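Local coordinates for glycosyl hydrolases family 2, sugar binding domain protein (Bacteroides uniformis str. 3978 T3 ii, PDB 6D1P), which is a beta-glucuronidase from a human gut bacterium, a family 2 glycoside hydrolase that probably cleaves O-linked glucuronides to release glucuronic acid, at residues W389-L394 against N429-D434; E175-D180 against K400-R405; F438-I443 against C468-D473. All coordinates share one frame; numbering follows the deposited sequence.

Contact 1: residues W389-L394 against N429-D434; sequences WCRGGL and NDWPGD. With NA (sodium ion), chain D.
Gly392 gives its backbone N to Trp431 O at 2.7 Å, nearly head-on to the carbonyl, and its own O accepts the backbone N of Asp434 in the carbonyl plane, on a lone pair, at 3.2 Å. Asp434 O binds a sodium ion with Thr174 and Ser44 of the second subunit, and its carboxylate is engaged by Ser179 and by Arg50 of that subunit. Water 1 bridges Gly392 O and Gly433 N. The carboxamide of Asn429 works the other end: ND2 donates to Trp389 O at 3.1 Å, but comes from above the carbonyl plane (C=O...N angle 110°). The same nitrogen rides over a face of the Trp389 indole, 3.2 Å from CD2, with amide and ring planes 43° apart. The indole is braced in turn by its NE1, which donates to Gly393 O. Water 2 ties that oxygen to Asn429 O and ND2.

With CG beside its backbone N and the chain straight to NE, Arg391 runs alongside Trp431 and brings its guanidinium over the six-membered ring: CZ is 3.8 Å from the ring centroid, a cation-pi contact, and NH2 approaches CZ3 to 3.1 Å. Tilted 31° to the ring and offset toward its CE3-CZ3 rim, the guanidinium lies over the face without being parallel to it. NH2 also meets Glu428 in a salt bridge and a glycerol, probably from the crystallisation liquor, while NH1 reaches Met181 O; Pro58 of the second subunit packs on both side chains. At Gly392 a CB would sit 3.1 Å from Asp434 OD2, and the backbone angles there would push it into the preceding carbonyl oxygen. Arg391 is thus held between the Trp431 face and Glu428, which probably meet its charge locally; the glycerol merely marks a nearby solvent-accessible site.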
loop_
_atom_site.group_PDB
_atom_site.type_symbol
_atom_site.label_atom_id
_atom_site.label_comp_id
_atom_site.label_asym_id
_atom_site.label_seq_id
_atom_site.Cartn_x
_atom_site.Cartn_y
_atom_site.Cartn_z
ATOM N N TRP A 389 -19.045 8.930 17.941
ATOM C CA TRP A 389 -19.855 7.727 18.157
ATOM C C TRP A 389 -20.845 7.652 16.995
ATOM O O TRP A 389 -21.990 8.105 17.062
ATOM C CB TRP A 389 -20.555 7.756 19.511
ATOM C CG TRP A 389 -21.154 6.430 19.857
ATOM C CD1 TRP A 389 -20.837 5.227 19.302
ATOM C CD2 TRP A 389 -22.183 6.166 20.818
ATOM N NE1 TRP A 389 -21.593 4.234 19.855
ATOM C CE2 TRP A 389 -22.428 4.782 20.793
ATOM C CE3 TRP A 389 -22.914 6.965 21.698
ATOM C CZ2 TRP A 389 -23.376 4.172 21.618
ATOM C CZ3 TRP A 389 -23.856 6.366 22.515
ATOM C CH2 TRP A 389 -24.081 4.976 22.468
ATOM N N CYS A 390 -20.378 7.072 15.897
ATOM C CA CYS A 390 -21.042 7.180 14.602
ATOM C C CYS A 390 -21.145 5.783 13.994
ATOM O O CYS A 390 -20.166 5.276 13.439
ATOM C CB CYS A 390 -20.272 8.145 13.705
ATOM S SG CYS A 390 -20.914 8.391 12.051
ATOM N N ARG A 391 -22.334 5.176 14.120
ATOM C CA ARG A 391 -22.698 3.872 13.562
ATOM C C ARG A 391 -22.023 2.696 14.269
ATOM O O ARG A 391 -21.047 2.875 15.011
ATOM C CB ARG A 391 -22.395 3.792 12.064
ATOM C CG ARG A 391 -23.254 4.724 11.196
ATOM C CD ARG A 391 -22.966 4.569 9.703
ATOM N NE ARG A 391 -23.858 5.444 8.949
ATOM C CZ ARG A 391 -23.881 5.552 7.622
ATOM N NH1 ARG A 391 -23.038 4.837 6.869
ATOM N NH2 ARG A 391 -24.756 6.382 7.046
ATOM N N GLY A 392 -22.611 1.504 14.100
ATOM C CA GLY A 392 -21.957 0.237 14.351
ATOM C C GLY A 392 -22.427 -0.509 15.582
ATOM O O GLY A 392 -22.200 -1.724 15.671
ATOM N N GLY A 393 -23.063 0.174 16.531
ATOM C CA GLY A 393 -23.470 -0.451 17.769
ATOM C C GLY A 393 -22.727 0.126 18.953
ATOM O O GLY A 393 -22.709 1.342 19.152
ATOM N N LEU A 394 -22.076 -0.735 19.729
ATOM C CA LEU A 394 -21.441 -0.299 20.965
ATOM C C LEU A 394 -20.428 -1.355 21.376
ATOM O O LEU A 394 -20.748 -2.549 21.387
ATOM C CB LEU A 394 -22.484 -0.080 22.068
ATOM C CG LEU A 394 -21.993 0.209 23.492
ATOM C CD1 LEU A 394 -21.351 1.590 23.601
ATOM C CD2 LEU A 394 -23.129 0.068 24.474
ATOM N N ASN A 429 -26.770 5.986 15.749
ATOM C CA ASN A 429 -26.428 4.861 16.610
ATOM C C ASN A 429 -27.436 3.717 16.519
ATOM O O ASN A 429 -27.273 2.711 17.207
ATOM C CB ASN A 429 -26.276 5.334 18.051
ATOM C CG ASN A 429 -25.182 6.364 18.197
ATOM O OD1 ASN A 429 -25.461 7.549 18.394
ATOM N ND2 ASN A 429 -23.925 5.929 18.089
ATOM N N ASP A 430 -28.468 3.843 15.703
ATOM C CA ASP A 430 -29.347 2.730 15.422
ATOM C C ASP A 430 -28.838 1.846 14.283
ATOM O O ASP A 430 -29.548 0.919 13.882
ATOM C CB ASP A 430 -30.738 3.252 15.078
ATOM C CG ASP A 430 -30.724 4.168 13.863
ATOM O OD1 ASP A 430 -29.622 4.393 13.288
ATOM O OD2 ASP A 430 -31.819 4.657 13.483
ATOM N N TRP A 431 -27.650 2.127 13.732
ATOM C CA TRP A 431 -27.117 1.357 12.613
ATOM C C TRP A 431 -26.227 0.230 13.145
ATOM O O TRP A 431 -25.136 0.512 13.661
ATOM C CB TRP A 431 -26.330 2.267 11.681
ATOM C CG TRP A 431 -26.157 1.730 10.315
ATOM C CD1 TRP A 431 -25.753 0.479 9.982
ATOM C CD2 TRP A 431 -26.352 2.433 9.080
ATOM N NE1 TRP A 431 -25.714 0.335 8.619
ATOM C CE2 TRP A 431 -26.067 1.525 8.035
ATOM C CE3 TRP A 431 -26.744 3.733 8.752
ATOM C CZ2 TRP A 431 -26.159 1.876 6.688
ATOM C CZ3 TRP A 431 -26.848 4.073 7.409
ATOM C CH2 TRP A 431 -26.568 3.148 6.397
ATOM N N PRO A 432 -26.650 -1.028 13.078
ATOM C CA PRO A 432 -25.849 -2.137 13.613
ATOM C C PRO A 432 -24.834 -2.692 12.615
ATOM O O PRO A 432 -24.894 -2.428 11.421
ATOM C CB PRO A 432 -26.910 -3.210 13.903
ATOM C CG PRO A 432 -27.943 -2.969 12.891
ATOM C CD PRO A 432 -28.013 -1.462 12.724
ATOM N N GLY A 433 -23.921 -3.519 13.131
ATOM C CA GLY A 433 -23.126 -4.346 12.240
ATOM C C GLY A 433 -21.686 -4.611 12.628
ATOM O O GLY A 433 -21.079 -5.589 12.165
ATOM N N ASP A 434 -21.114 -3.747 13.466
ATOM C CA ASP A 434 -19.720 -3.935 13.831
ATOM C C ASP A 434 -19.520 -5.053 14.848
ATOM O O ASP A 434 -18.394 -5.511 15.010
ATOM C CB ASP A 434 -19.134 -2.622 14.357
ATOM C CG ASP A 434 -18.470 -1.805 13.259
ATOM O OD1 ASP A 434 -18.662 -2.145 12.065
ATOM O OD2 ASP A 434 -17.744 -0.837 13.589
HETATM NA NA NA D . -16.008 -6.411 15.895
HETATM O O HOH W 1 -23.311 -4.118 15.933
HETATM O O HOH W 2 -24.088 2.832 17.437
HETATM O O HOH W 3 -16.004 -8.262 18.149
#

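Contact 2: residues E175-D180 against K400-R405; sequences EMIPSD and KNQARR. With K (potassium ion), chain K.
Gln402 and Ile177 run antiparallel alongside one another: the glutamine reaches out from its helix while the isoleucine reaches back to it. With CG anti to the backbone N (chi1 174°) and the chain extended beyond, Gln402 brings its carboxamide to the main chain of Ile177 and meets both the N and the O of that backbone, the second only weakly. OE1 accepts Ile177 N at 3.0 Å, the donor standing above the carbonyl plane, while NE2 returns a weak, bent bond to Ile177 O at 3.0 Å. Ile177 CG1, between its backbone N and carbonyl carbon (chi1 55°), sits over a face of the carboxamide, 3.4 Å from Gln402 CD. Farther along, Ile177 CD1 rests 3.9 Å from Ala403 CB. Met176 crosses the glutamine obliquely, its CG 3.3 Å from Gln402 OE1. Water 4 donates to that oxygen as well, and more weakly to Glu175 O.

The loop so held has a cis peptide before Pro178 and turns Met176 O and Pro178 O onto a potassium ion, at 2.5 Å from Met176 O; Asp173 and water 6 add to the shell, with water 5 farther off. The contact thus joins a loop of the sugar-binding domain, between strands 162-169 and 194-199, to helix 397-414 of the TIM barrel. Tyr399 of that helix also touches Ile177, and Phe446 of helix 440-457 packs on Ala403.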
loop_
_atom_site.group_PDB
_atom_site.type_symbol
_atom_site.label_atom_id
_atom_site.label_comp_id
_atom_site.label_asym_id
_atom_site.label_seq_id
_atom_site.Cartn_x
_atom_site.Cartn_y
_atom_site.Cartn_z
ATOM N N GLU A 175 -13.164 -1.686 17.947
ATOM C CA GLU A 175 -13.243 -1.215 19.323
ATOM C C GLU A 175 -12.812 0.239 19.463
ATOM O O GLU A 175 -12.566 0.708 20.581
ATOM C CB GLU A 175 -12.399 -2.117 20.233
ATOM C CG GLU A 175 -12.937 -3.539 20.355
ATOM C CD GLU A 175 -14.296 -3.634 21.093
ATOM O OE1 GLU A 175 -14.654 -2.725 21.891
ATOM O OE2 GLU A 175 -15.007 -4.647 20.883
ATOM N N MET A 176 -12.703 0.945 18.343
ATOM C CA MET A 176 -12.359 2.357 18.297
ATOM C C MET A 176 -13.470 3.106 17.564
ATOM O O MET A 176 -13.948 2.647 16.522
ATOM C CB MET A 176 -11.007 2.547 17.590
ATOM C CG MET A 176 -10.450 3.952 17.632
ATOM S SD MET A 176 -8.900 4.066 16.719
ATOM C CE MET A 176 -9.458 3.890 15.027
ATOM N N ILE A 177 -13.893 4.242 18.105
ATOM C CA ILE A 177 -14.874 5.070 17.399
ATOM C C ILE A 177 -14.081 6.054 16.551
ATOM O O ILE A 177 -12.960 6.420 16.943
ATOM C CB ILE A 177 -15.838 5.792 18.363
ATOM C CG1 ILE A 177 -15.090 6.628 19.403
ATOM C CG2 ILE A 177 -16.770 4.812 19.077
ATOM C CD1 ILE A 177 -16.009 7.625 20.111
ATOM N N PRO A 178 -14.591 6.494 15.376
ATOM C CA PRO A 178 -15.866 6.088 14.774
ATOM C C PRO A 178 -15.799 4.751 14.080
ATOM O O PRO A 178 -14.727 4.225 13.836
ATOM C CB PRO A 178 -16.118 7.177 13.734
ATOM C CG PRO A 178 -14.724 7.485 13.238
ATOM C CD PRO A 178 -13.881 7.460 14.512
ATOM N N SER A 179 -16.957 4.245 13.697
ATOM C CA SER A 179 -17.046 2.957 13.040
ATOM C C SER A 179 -16.645 3.051 11.587
ATOM O O SER A 179 -16.980 4.018 10.886
ATOM C CB SER A 179 -18.470 2.427 13.115
ATOM O OG SER A 179 -18.683 1.484 12.093
ATOM N N ASP A 180 -16.002 1.985 11.103
ATOM C CA ASP A 180 -15.702 1.968 9.677
ATOM C C ASP A 180 -16.950 1.812 8.815
ATOM O O ASP A 180 -16.849 1.837 7.586
ATOM C CB ASP A 180 -14.702 0.854 9.354
ATOM C CG ASP A 180 -13.257 1.269 9.631
ATOM O OD1 ASP A 180 -12.716 2.119 8.883
ATOM O OD2 ASP A 180 -12.676 0.756 10.606
ATOM N N LYS A 400 -15.952 2.424 25.163
ATOM C CA LYS A 400 -16.768 3.365 25.941
ATOM C C LYS A 400 -15.905 4.453 26.572
ATOM O O LYS A 400 -16.311 5.620 26.645
ATOM C CB LYS A 400 -17.554 2.639 27.038
ATOM C CG LYS A 400 -18.658 1.720 26.565
ATOM C CD LYS A 400 -19.176 0.850 27.723
ATOM C CE LYS A 400 -19.459 -0.598 27.285
ATOM N NZ LYS A 400 -20.801 -1.088 27.769
ATOM N N ASN A 401 -14.717 4.083 27.044
ATOM C CA ASN A 401 -13.823 5.077 27.611
ATOM C C ASN A 401 -13.359 6.073 26.569
ATOM O O ASN A 401 -13.124 7.235 26.901
ATOM C CB ASN A 401 -12.623 4.395 28.266
ATOM C CG ASN A 401 -12.904 4.014 29.701
ATOM O OD1 ASN A 401 -13.765 4.616 30.354
ATOM N ND2 ASN A 401 -12.199 3.003 30.199
ATOM N N GLN A 402 -13.192 5.641 25.320
ATOM C CA GLN A 402 -12.791 6.596 24.295
ATOM C C GLN A 402 -13.898 7.620 24.060
ATOM O O GLN A 402 -13.628 8.815 23.919
ATOM C CB GLN A 402 -12.414 5.880 22.987
ATOM C CG GLN A 402 -12.125 6.888 21.853
ATOM C CD GLN A 402 -11.901 6.250 20.486
ATOM O OE1 GLN A 402 -12.053 5.036 20.311
ATOM N NE2 GLN A 402 -11.522 7.069 19.514
ATOM N N ALA A 403 -15.153 7.176 24.062
ATOM C CA ALA A 403 -16.260 8.114 23.903
ATOM C C ALA A 403 -16.348 9.079 25.085
ATOM O O ALA A 403 -16.503 10.296 24.893
ATOM C CB ALA A 403 -17.570 7.347 23.719
ATOM N N ARG A 404 -16.221 8.564 26.316
ATOM C CA ARG A 404 -16.212 9.459 27.471
ATOM C C ARG A 404 -15.038 10.422 27.395
ATOM O O ARG A 404 -15.180 11.615 27.697
ATOM C CB ARG A 404 -16.139 8.668 28.774
ATOM C CG ARG A 404 -17.251 7.674 28.989
ATOM C CD ARG A 404 -16.907 6.775 30.175
ATOM N NE ARG A 404 -17.966 5.827 30.496
ATOM C CZ ARG A 404 -17.813 4.503 30.514
ATOM N NH1 ARG A 404 -16.626 3.941 30.238
ATOM N NH2 ARG A 404 -18.853 3.731 30.827
ATOM N N ARG A 405 -13.869 9.924 26.979
ATOM C CA ARG A 405 -12.700 10.786 26.895
ATOM C C ARG A 405 -12.865 11.844 25.811
ATOM O O ARG A 405 -12.509 13.011 26.019
ATOM C CB ARG A 405 -11.453 9.946 26.627
ATOM C CG ARG A 405 -10.159 10.730 26.646
ATOM C CD ARG A 405 -8.960 9.773 26.564
ATOM N NE ARG A 405 -8.893 9.068 25.287
ATOM C CZ ARG A 405 -9.141 7.770 25.128
ATOM N NH1 ARG A 405 -9.464 7.033 26.181
ATOM N NH2 ARG A 405 -9.043 7.202 23.918
HETATM K K K K . -13.520 1.962 14.127
HETATM O O HOH W 4 -10.533 3.049 21.735
HETATM O O HOH W 5 -15.427 -0.310 12.965
HETATM O O HOH W 6 -11.460 1.480 12.567
#

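Contact 3: residues F438-I443 against C468-D473; sequences FEKDSI and CEFCKD
The Phe470 ring is sandwiched: Lys440 CB lies over the centre of one face, 3.9 Å from the centroid and 12° off the normal, a CH-pi contact, while Cys468 SG covers the opposite face nearer the rim. At the edge, close to the ring plane, comes Ile443, whose CG2 is 3.8 Å from Phe470 CE2. Lys440 O also meets that corner, 3.5 Å from CE2. Beyond CB the lysine chain stays extended and crosses the phenyl group at about a right angle, passing CG and CD near CE1 and CD1, with CD 3.9 Å from CD1. The Phe438 ring approaches obliquely, CE2 4.2 Å from Phe470 CZ, and has Ile443 CD1 over one of its own faces. Cys471 SG adds a contact of 4.1 Å to Ile443 CG2. Chi1 of 63° sets the Phe470 ring above its own backbone, between N and carbonyl carbon, and aims it at the helix. An alanine in place of Phe470 is likely to leave a gap between Cys468 SG and Lys440 CB, with the lysine stem set free to move.

Polar support lies alongside, where Arg444 bonds Phe470 O and makes a salt bridge with Asp473. The contact packs the first turn of helix 440-457, which follows strand 420-432 in the barrel, against the loop leaving the next strand, 462-466; from strand 420-432, Pro432 touches Phe438 and Asp430 touches Phe470.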
loop_
_atom_site.group_PDB
_atom_site.type_symbol
_atom_site.label_atom_id
_atom_site.label_comp_id
_atom_site.label_asym_id
_atom_site.label_seq_id
_atom_site.Cartn_x
_atom_site.Cartn_y
_atom_site.Cartn_z
ATOM N N PHE A 438 -26.358 -6.464 19.112
ATOM C CA PHE A 438 -26.812 -5.085 19.046
ATOM C C PHE A 438 -27.875 -4.932 20.126
ATOM O O PHE A 438 -28.985 -5.453 19.979
ATOM C CB PHE A 438 -27.358 -4.754 17.667
ATOM C CG PHE A 438 -27.688 -3.319 17.496
ATOM C CD1 PHE A 438 -26.715 -2.423 17.077
ATOM C CD2 PHE A 438 -28.968 -2.843 17.795
ATOM C CE1 PHE A 438 -27.021 -1.071 16.921
ATOM C CE2 PHE A 438 -29.280 -1.500 17.651
ATOM C CZ PHE A 438 -28.306 -0.611 17.214
ATOM N N GLU A 439 -27.535 -4.231 21.205
ATOM C CA GLU A 439 -28.351 -4.169 22.412
ATOM C C GLU A 439 -28.898 -2.758 22.562
ATOM O O GLU A 439 -28.188 -1.851 23.015
ATOM C CB GLU A 439 -27.524 -4.581 23.624
ATOM C CG GLU A 439 -27.100 -6.047 23.573
ATOM C CD GLU A 439 -25.999 -6.390 24.569
ATOM O OE1 GLU A 439 -25.505 -5.477 25.275
ATOM O OE2 GLU A 439 -25.631 -7.585 24.640
ATOM N N LYS A 440 -30.163 -2.570 22.188
ATOM C CA LYS A 440 -30.722 -1.224 22.245
ATOM C C LYS A 440 -30.672 -0.680 23.663
ATOM O O LYS A 440 -30.385 0.505 23.864
ATOM C CB LYS A 440 -32.148 -1.216 21.717
ATOM C CG LYS A 440 -32.260 -1.681 20.301
ATOM C CD LYS A 440 -33.687 -1.563 19.807
ATOM C CE LYS A 440 -33.715 -1.712 18.289
ATOM N NZ LYS A 440 -35.092 -1.581 17.740
ATOM N N ASP A 441 -30.906 -1.547 24.664
ATOM C CA ASP A 441 -30.966 -1.084 26.044
ATOM C C ASP A 441 -29.592 -0.676 26.552
ATOM O O ASP A 441 -29.470 0.309 27.292
ATOM C CB ASP A 441 -31.603 -2.152 26.949
ATOM C CG ASP A 441 -30.918 -3.527 26.850
ATOM O OD1 ASP A 441 -29.805 -3.648 26.268
ATOM O OD2 ASP A 441 -31.515 -4.502 27.372
ATOM N N SER A 442 -28.548 -1.409 26.150
ATOM C CA SER A 442 -27.185 -1.010 26.481
ATOM C C SER A 442 -26.816 0.299 25.801
ATOM O O SER A 442 -26.081 1.112 26.365
ATOM C CB SER A 442 -26.198 -2.107 26.075
ATOM O OG SER A 442 -26.590 -3.348 26.607
ATOM N N ILE A 443 -27.290 0.507 24.578
ATOM C CA ILE A 443 -27.014 1.760 23.885
ATOM C C ILE A 443 -27.734 2.913 24.578
ATOM O O ILE A 443 -27.136 3.962 24.854
ATOM C CB ILE A 443 -27.396 1.641 22.398
ATOM C CG1 ILE A 443 -26.461 0.662 21.694
ATOM C CG2 ILE A 443 -27.321 2.996 21.712
ATOM C CD1 ILE A 443 -26.910 0.279 20.309
ATOM N N CYS A 468 -31.654 8.185 16.110
ATOM C CA CYS A 468 -31.662 7.022 17.002
ATOM C C CYS A 468 -32.981 7.107 17.775
ATOM O O CYS A 468 -33.024 7.658 18.875
ATOM C CB CYS A 468 -30.475 6.976 17.939
ATOM S SG CYS A 468 -30.444 5.409 18.892
ATOM N N GLU A 469 -34.045 6.570 17.173
ATOM C CA GLU A 469 -35.381 6.822 17.706
ATOM C C GLU A 469 -35.529 6.298 19.128
ATOM O O GLU A 469 -36.183 6.942 19.954
ATOM C CB GLU A 469 -36.449 6.221 16.797
ATOM C CG GLU A 469 -36.566 6.916 15.448
ATOM C CD GLU A 469 -36.859 8.433 15.537
ATOM O OE1 GLU A 469 -36.094 9.219 14.922
ATOM O OE2 GLU A 469 -37.860 8.828 16.197
ATOM N N PHE A 470 -34.900 5.154 19.448
ATOM C CA PHE A 470 -35.041 4.587 20.788
ATOM C C PHE A 470 -34.180 5.286 21.835
ATOM O O PHE A 470 -34.176 4.861 22.998
ATOM C CB PHE A 470 -34.743 3.076 20.779
ATOM C CG PHE A 470 -33.327 2.701 20.392
ATOM C CD1 PHE A 470 -33.044 2.222 19.122
ATOM C CD2 PHE A 470 -32.294 2.769 21.308
ATOM C CE1 PHE A 470 -31.747 1.852 18.757
ATOM C CE2 PHE A 470 -30.997 2.393 20.950
ATOM C CZ PHE A 470 -30.728 1.948 19.669
ATOM N N CYS A 471 -33.443 6.322 21.460
ATOM C CA CYS A 471 -32.754 7.176 22.416
ATOM C C CYS A 471 -33.224 8.621 22.368
ATOM O O CYS A 471 -32.693 9.439 23.123
ATOM C CB CYS A 471 -31.235 7.161 22.171
ATOM S SG CYS A 471 -30.373 5.637 22.585
ATOM N N LYS A 472 -34.180 8.961 21.489
ATOM C CA LYS A 472 -34.471 10.368 21.167
ATOM C C LYS A 472 -34.903 11.186 22.392
ATOM O O LYS A 472 -34.671 12.397 22.434
ATOM C CB LYS A 472 -35.554 10.448 20.084
ATOM C CG LYS A 472 -36.970 10.156 20.628
ATOM C CD LYS A 472 -37.975 9.836 19.525
ATOM C CE LYS A 472 -38.370 11.065 18.731
ATOM N NZ LYS A 472 -39.762 10.954 18.210
ATOM N N ASP A 473 -35.504 10.542 23.399
ATOM C CA ASP A 473 -36.011 11.212 24.598
ATOM C C ASP A 473 -34.908 11.609 25.569
ATOM O O ASP A 473 -35.189 12.344 26.524
ATOM C CB ASP A 473 -36.998 10.301 25.339
ATOM C CG ASP A 473 -36.387 8.929 25.672
ATOM O OD1 ASP A 473 -35.998 8.205 24.719
ATOM O OD2 ASP A 473 -36.264 8.578 26.874
#

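Contact 1 sits in the middle, its centre 11 Å from that of contact 2 and 10 Å from that of contact 3, whereas contacts 2 and 3 lie 17 Å apart, centre to centre, and do not touch. Asp434 OD2 and Ser179 OG, 2.9 Å apart in a probable hydrogen bond, join contact 1 to the potassium-bearing loop of contact 2. Toward contact 3, Gly393 CA packs 3.7 Å from Phe438 CE1. Segment 429-434 ends the fourth barrel strand, where family 2 enzymes as a rule carry their acid/base, so contact 1 probably borders the active site; the other two adjoin it, contact 2 from the sugar-binding domain and contact 3 from the following barrel loop.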